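Local coordinates for protein cadherin-5 (Gallus gallus, PDB 3PPE) that mediates calcium-dependent, mainly homophilic adhesion between endothelial cells and helps couple actin fibres to their junctions, at residues A[47-52]-A[56-61]; A[151-156]-A[176-181]. All coordinates share one frame; numbering follows the deposited sequence.

In the fold
The chain carries the first two extracellular cadherin domains of the protein, and the two contacts fall one in each. From the N terminus, contact 1 comes first: it closes the short hairpin between strands 46-49 and 54-57, inside the three-stranded sheet of the first domain. The chain then passes through the calcium-binding linker, where Asp96 to Asn100 supply metal ligands, into the second domain. There contact 2 closes a longer loop and bridges two sheets, strand 153-155 of one facing strand 175-184 of the other. The contacts follow in series, neither nested nor crossing. The nearest atoms of contact 1 and contact 2 are about 24 Å apart.

Contact 1 of 2, residues A[47-52]-A[56-61]; sequences KVQGYD and YAFERL
Lys47 and Tyr56 face each other as an antiparallel hydrogen-bonded pair, and two backbone bonds join them. Lys47 N donates to Tyr56 O at 2.9 Å, and the return bond from Tyr56 N to Lys47 O is also 2.9 Å, with an N-H...O angle of 172°. The side chains of the pair leave the same face of the sheet, but they part company there, each finding another partner across the contact.

Lys47 turns to Phe58. Its chain runs extended beyond CG and crosses the phenylalanine side chain at about a right angle, laying methylenes along one side of the ring. Lys47 CB comes to 3.7 Å from Phe58 CE1, and Lys47 CD stands over the face, 4.0 Å from the Phe58 ring centroid, in a CH-pi contact. Farther out, Lys47 NZ lies 4.9 Å from the centroid of the Phe58 ring and 15° off its normal, which adds a cation-pi interaction over the face.

Gln49 reaches both aromatic side chains. Its aliphatic part packs on Tyr56, with Gln49 CG 3.8 Å from Tyr56 CD1. A bend at chi2 (-63°) directs the amide toward Phe58 instead, where Gln49 NE2 approaches Phe58 CZ to 3.9 Å at an oblique angle. His20 of the neighbouring strand 19-23 pairs edge-to-face with Tyr56, and Pro18, in the loop just before that strand, touches Tyr56 and Phe58, so the packing continues beyond the hairpin.

The chemistry divides between backbone and side chains: the reciprocal bonds set the register of these two segments at Lys47 and Tyr56, and the aromatic residues are flanked by long polar chains that offer their carbon atoms to the rings. Since Lys47 and Phe58 are only partly buried, the ammonium can probably stay hydrated while its charge is attracted to the ring.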
loop_
_atom_site.group_PDB
_atom_site.type_symbol
_atom_site.label_atom_id
_atom_site.label_comp_id
_atom_site.label_asym_id
_atom_site.label_seq_id
_atom_site.Cartn_x
_atom_site.Cartn_y
_atom_site.Cartn_z
ATOM N N LYS A 47 11.872 7.264 1.466
ATOM C CA LYS A 47 12.042 8.116 2.634
ATOM C C LYS A 47 10.938 7.862 3.641
ATOM O O LYS A 47 9.769 7.659 3.270
ATOM C CB LYS A 47 12.059 9.605 2.249
ATOM C CG LYS A 47 13.074 9.979 1.174
ATOM C CD LYS A 47 12.946 11.453 0.811
ATOM C CE LYS A 47 13.854 11.793 -0.345
ATOM N NZ LYS A 47 14.004 13.267 -0.455
ATOM N N VAL A 48 11.316 7.918 4.914
ATOM C CA VAL A 48 10.359 7.871 6.010
ATOM C C VAL A 48 9.583 9.178 6.100
ATOM O O VAL A 48 10.112 10.260 5.860
ATOM C CB VAL A 48 11.063 7.584 7.378
ATOM C CG1 VAL A 48 10.068 7.731 8.541
ATOM C CG2 VAL A 48 11.657 6.193 7.395
ATOM N N GLN A 49 8.306 9.067 6.452
ATOM C CA GLN A 49 7.425 10.226 6.516
ATOM C C GLN A 49 6.479 10.134 7.708
ATOM O O GLN A 49 5.511 9.374 7.689
ATOM C CB GLN A 49 6.626 10.362 5.218
ATOM C CG GLN A 49 7.478 10.620 3.987
ATOM C CD GLN A 49 8.227 11.936 4.061
ATOM O OE1 GLN A 49 7.650 12.965 4.414
ATOM N NE2 GLN A 49 9.514 11.906 3.728
ATOM N N GLY A 50 6.766 10.914 8.745
ATOM C CA GLY A 50 6.607 10.455 10.113
ATOM C C GLY A 50 5.447 11.128 10.820
ATOM O O GLY A 50 4.877 12.096 10.315
ATOM N N TYR A 51 5.097 10.611 11.995
ATOM C CA TYR A 51 6.071 9.974 12.872
ATOM C C TYR A 51 5.776 8.487 13.036
ATOM O O TYR A 51 6.100 7.889 14.063
ATOM C CB TYR A 51 6.089 10.659 14.241
ATOM C CG TYR A 51 6.585 12.088 14.203
ATOM C CD1 TYR A 51 7.945 12.371 14.201
ATOM C CD2 TYR A 51 5.694 13.152 14.170
ATOM C CE1 TYR A 51 8.402 13.674 14.166
ATOM C CE2 TYR A 51 6.143 14.459 14.136
ATOM C CZ TYR A 51 7.497 14.715 14.134
ATOM O OH TYR A 51 7.948 16.014 14.099
ATOM N N ASP A 52 5.159 7.896 12.018
ATOM C CA ASP A 52 4.388 6.671 12.196
ATOM C C ASP A 52 5.109 5.472 11.591
ATOM O O ASP A 52 4.718 4.326 11.807
ATOM C CB ASP A 52 2.998 6.818 11.573
ATOM C CG ASP A 52 2.151 7.860 12.277
ATOM O OD1 ASP A 52 2.056 7.810 13.521
ATOM O OD2 ASP A 52 1.580 8.730 11.584
ATOM N N TYR A 56 7.711 6.169 1.894
ATOM C CA TYR A 56 7.222 6.586 0.588
ATOM C C TYR A 56 8.332 6.495 -0.427
ATOM O O TYR A 56 9.502 6.608 -0.061
ATOM C CB TYR A 56 6.702 8.026 0.656
ATOM C CG TYR A 56 5.300 8.133 1.197
ATOM C CD1 TYR A 56 5.057 8.084 2.557
ATOM C CD2 TYR A 56 4.221 8.326 0.346
ATOM C CE1 TYR A 56 3.767 8.183 3.061
ATOM C CE2 TYR A 56 2.931 8.437 0.839
ATOM C CZ TYR A 56 2.709 8.349 2.182
ATOM O OH TYR A 56 1.415 8.474 2.661
ATOM N N ALA A 57 7.955 6.297 -1.689
ATOM C CA ALA A 57 8.884 6.307 -2.815
ATOM C C ALA A 57 8.784 7.642 -3.546
ATOM O O ALA A 57 7.682 8.129 -3.818
ATOM C CB ALA A 57 8.536 5.145 -3.818
ATOM N N PHE A 58 9.944 8.181 -3.920
ATOM C CA PHE A 58 10.046 9.533 -4.499
ATOM C C PHE A 58 10.496 9.532 -5.964
ATOM O O PHE A 58 10.789 10.580 -6.535
ATOM C CB PHE A 58 10.935 10.433 -3.625
ATOM C CG PHE A 58 10.246 10.883 -2.378
ATOM C CD1 PHE A 58 10.058 10.002 -1.318
ATOM C CD2 PHE A 58 9.728 12.167 -2.272
ATOM C CE1 PHE A 58 9.382 10.403 -0.170
ATOM C CE2 PHE A 58 9.061 12.566 -1.114
ATOM C CZ PHE A 58 8.889 11.683 -0.067
ATOM N N GLU A 59 10.542 8.328 -6.539
ATOM C CA GLU A 59 10.703 8.128 -7.966
ATOM C C GLU A 59 9.749 7.045 -8.383
ATOM O O GLU A 59 9.383 6.174 -7.585
ATOM C CB GLU A 59 12.100 7.622 -8.320
ATOM C CG GLU A 59 13.190 8.586 -8.010
ATOM C CD GLU A 59 14.520 8.075 -8.440
ATOM O OE1 GLU A 59 15.503 8.746 -8.097
ATOM O OE2 GLU A 59 14.591 7.021 -9.105
ATOM N N ARG A 60 9.360 7.100 -9.651
ATOM C CA ARG A 60 8.698 5.982 -10.302
ATOM C C ARG A 60 9.730 4.868 -10.470
ATOM O O ARG A 60 10.908 5.132 -10.770
ATOM C CB ARG A 60 8.170 6.387 -11.669
ATOM C CG ARG A 60 6.983 7.303 -11.600
ATOM C CD ARG A 60 6.487 7.593 -13.000
ATOM N NE ARG A 60 6.225 6.332 -13.704
ATOM C CZ ARG A 60 6.975 5.812 -14.674
ATOM N NH1 ARG A 60 8.072 6.429 -15.127
ATOM N NH2 ARG A 60 6.608 4.667 -15.210
ATOM N N LEU A 61 9.279 3.638 -10.262
ATOM C CA LEU A 61 10.149 2.483 -10.255
ATOM C C LEU A 61 9.932 1.552 -11.486
ATOM O O LEU A 61 8.823 1.389 -11.971
ATOM C CB LEU A 61 9.914 1.688 -8.957
ATOM C CG LEU A 61 10.107 2.468 -7.645
ATOM C CD1 LEU A 61 9.581 1.656 -6.459
ATOM C CD2 LEU A 61 11.581 2.881 -7.481
#

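Contact 2 of 2, residues A[151-156]-A[176-181]; sequences EYFTVD and YEIIVK
Tyr176 meets both Tyr152 and Phe153, which approach from the same side of its ring plane, Phe153 over the ring and Tyr152 obliquely near CE2. The three rings form an aromatic cluster in which Tyr176 meets its two partners differently. Phe153 presents its edge to the face of Tyr176: the planes are 76° apart and the centroids 5.4 Å, a T-shaped arrangement. Phe153 CE1 leads, 3.6 Å from Tyr176 CG, and Phe153 CZ follows over Tyr176 CD1.

Tyr152 approaches at a shallower inclination. Its plane makes 38° with that of Tyr176, so the pair is neither a stack nor edge-to-face, and the centroids lie 5.0 Å apart. Here the touching atom is Tyr176 CE2, set over one face of the Tyr152 ring, toward the rim, 3.6 Å from Tyr152 CG. The phenol oxygen of Tyr176 extends along the same ring and comes to 3.8 Å from Tyr152 CD2. CB of Glu151 lies against the opposite face, so that the Tyr152 ring is sandwiched between its own neighbour in sequence and the partner strand.

Deeper in, Ile178 meets Phe153 at about a right angle through one methyl, Ile178 CG2, which is 3.9 Å from Phe153 CD1. With chi1 of Ile178 at 72°, CG2 rather than CG1 lies anti to the carbonyl carbon, and this branch is the one that touches the ring. Ile161 of strand 160-163 touches both residues; Leu168 packs on Tyr152 as well as Phe153.

The backbones remain well separated, with the alpha carbons of Phe153 and Ile178 8.3 Å apart, and side chains alone fill the interval. Strands 153-155 and 175-184 belong to different sheets; the buried Phe153 and Ile178 meet in the core between them, and the two tyrosines continue the contact to a partly exposed margin, in the Ig-like beta sandwich characteristic of cadherin domains, here the second domain.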
loop_
_atom_site.group_PDB
_atom_site.type_symbol
_atom_site.label_atom_id
_atom_site.label_comp_id
_atom_site.label_asym_id
_atom_site.label_seq_id
_atom_site.Cartn_x
_atom_site.Cartn_y
_atom_site.Cartn_z
ATOM N N GLU A 151 0.283 -21.540 -44.268
ATOM C CA GLU A 151 -0.207 -22.656 -45.113
ATOM C C GLU A 151 0.811 -23.794 -45.256
ATOM O O GLU A 151 0.438 -24.947 -45.577
ATOM C CB GLU A 151 -0.510 -22.152 -46.518
ATOM C CG GLU A 151 -1.489 -20.999 -46.566
ATOM C CD GLU A 151 -0.820 -19.615 -46.396
ATOM O OE1 GLU A 151 0.412 -19.514 -46.130
ATOM O OE2 GLU A 151 -1.569 -18.615 -46.540
ATOM N N TYR A 152 2.087 -23.460 -45.034
ATOM C CA TYR A 152 3.219 -24.355 -45.257
ATOM C C TYR A 152 3.803 -24.922 -43.966
ATOM O O TYR A 152 4.249 -26.085 -43.957
ATOM C CB TYR A 152 4.297 -23.639 -46.097
ATOM C CG TYR A 152 3.721 -23.211 -47.425
ATOM C CD1 TYR A 152 3.373 -21.875 -47.652
ATOM C CD2 TYR A 152 3.430 -24.156 -48.419
ATOM C CE1 TYR A 152 2.801 -21.486 -48.833
ATOM C CE2 TYR A 152 2.870 -23.768 -49.614
ATOM C CZ TYR A 152 2.559 -22.431 -49.806
ATOM O OH TYR A 152 1.987 -22.023 -50.971
ATOM N N PHE A 153 3.749 -24.117 -42.883
ATOM C CA PHE A 153 4.340 -24.445 -41.564
ATOM C C PHE A 153 3.427 -24.002 -40.432
ATOM O O PHE A 153 2.714 -23.036 -40.576
ATOM C CB PHE A 153 5.736 -23.775 -41.382
ATOM C CG PHE A 153 6.724 -24.193 -42.439
ATOM C CD1 PHE A 153 6.827 -23.472 -43.644
ATOM C CD2 PHE A 153 7.466 -25.355 -42.290
ATOM C CE1 PHE A 153 7.700 -23.886 -44.656
ATOM C CE2 PHE A 153 8.366 -25.774 -43.308
ATOM C CZ PHE A 153 8.470 -25.036 -44.491
ATOM N N THR A 154 3.459 -24.722 -39.325
ATOM C CA THR A 154 2.753 -24.310 -38.119
ATOM C C THR A 154 3.776 -24.035 -37.026
ATOM O O THR A 154 4.936 -24.419 -37.129
ATOM C CB THR A 154 1.720 -25.371 -37.622
ATOM O OG1 THR A 154 2.381 -26.565 -37.195
ATOM C CG2 THR A 154 0.643 -25.684 -38.723
ATOM N N VAL A 155 3.356 -23.354 -35.970
ATOM C CA VAL A 155 4.245 -23.160 -34.837
ATOM C C VAL A 155 3.480 -23.504 -33.563
ATOM O O VAL A 155 2.280 -23.204 -33.470
ATOM C CB VAL A 155 4.777 -21.703 -34.786
ATOM C CG1 VAL A 155 3.611 -20.691 -34.605
ATOM C CG2 VAL A 155 5.771 -21.533 -33.627
ATOM N N ASP A 156 4.134 -24.152 -32.595
ATOM C CA ASP A 156 3.455 -24.413 -31.322
ATOM C C ASP A 156 3.760 -23.268 -30.339
ATOM O O ASP A 156 4.514 -22.354 -30.666
ATOM C CB ASP A 156 3.733 -25.812 -30.743
ATOM C CG ASP A 156 5.152 -26.011 -30.231
ATOM O OD1 ASP A 156 5.912 -25.056 -29.940
ATOM O OD2 ASP A 156 5.524 -27.199 -30.104
ATOM N N TYR A 176 11.673 -21.279 -47.908
ATOM C CA TYR A 176 10.526 -20.465 -47.519
ATOM C C TYR A 176 11.015 -19.377 -46.602
ATOM O O TYR A 176 11.893 -19.591 -45.784
ATOM C CB TYR A 176 9.493 -21.303 -46.794
ATOM C CG TYR A 176 8.788 -22.252 -47.724
ATOM C CD1 TYR A 176 9.365 -23.493 -48.067
ATOM C CD2 TYR A 176 7.555 -21.904 -48.274
ATOM C CE1 TYR A 176 8.691 -24.373 -48.922
ATOM C CE2 TYR A 176 6.887 -22.753 -49.104
ATOM C CZ TYR A 176 7.443 -23.971 -49.446
ATOM O OH TYR A 176 6.729 -24.767 -50.294
ATOM N N GLU A 177 10.433 -18.208 -46.738
ATOM C CA GLU A 177 10.710 -17.167 -45.797
ATOM C C GLU A 177 9.403 -16.892 -45.092
ATOM O O GLU A 177 8.462 -16.359 -45.682
ATOM C CB GLU A 177 11.246 -15.947 -46.522
ATOM C CG GLU A 177 11.152 -14.701 -45.699
ATOM C CD GLU A 177 11.846 -13.508 -46.340
ATOM O OE1 GLU A 177 12.938 -13.682 -46.942
ATOM O OE2 GLU A 177 11.282 -12.400 -46.219
ATOM N N ILE A 178 9.306 -17.330 -43.837
ATOM C CA ILE A 178 8.062 -17.163 -43.115
ATOM C C ILE A 178 8.235 -16.095 -41.997
ATOM O O ILE A 178 9.347 -15.829 -41.535
ATOM C CB ILE A 178 7.499 -18.529 -42.565
ATOM C CG1 ILE A 178 8.364 -18.978 -41.404
ATOM C CG2 ILE A 178 7.357 -19.609 -43.732
ATOM C CD1 ILE A 178 7.778 -20.114 -40.532
ATOM N N ILE A 179 7.143 -15.482 -41.596
ATOM C CA ILE A 179 7.184 -14.452 -40.556
ATOM C C ILE A 179 6.474 -14.958 -39.317
ATOM O O ILE A 179 5.330 -15.437 -39.392
ATOM C CB ILE A 179 6.528 -13.123 -41.019
ATOM C CG1 ILE A 179 7.081 -12.668 -42.379
ATOM C CG2 ILE A 179 6.711 -12.025 -39.945
ATOM C CD1 ILE A 179 8.591 -12.393 -42.408
ATOM N N VAL A 180 7.164 -14.874 -38.183
ATOM C CA VAL A 180 6.587 -15.307 -36.929
ATOM C C VAL A 180 6.364 -14.074 -36.036
ATOM O O VAL A 180 7.048 -13.058 -36.170
ATOM C CB VAL A 180 7.457 -16.458 -36.274
ATOM C CG1 VAL A 180 8.851 -15.959 -35.884
ATOM C CG2 VAL A 180 6.739 -17.140 -35.087
ATOM N N LYS A 181 5.372 -14.142 -35.159
ATOM C CA LYS A 181 5.077 -13.062 -34.261
ATOM C C LYS A 181 4.885 -13.689 -32.879
ATOM O O LYS A 181 4.299 -14.786 -32.737
ATOM C CB LYS A 181 3.779 -12.355 -34.703
ATOM C CG LYS A 181 3.444 -11.069 -33.889
ATOM C CD LYS A 181 2.287 -10.265 -34.505
ATOM C CE LYS A 181 2.357 -8.766 -34.071
ATOM N NZ LYS A 181 1.039 -8.048 -34.412
#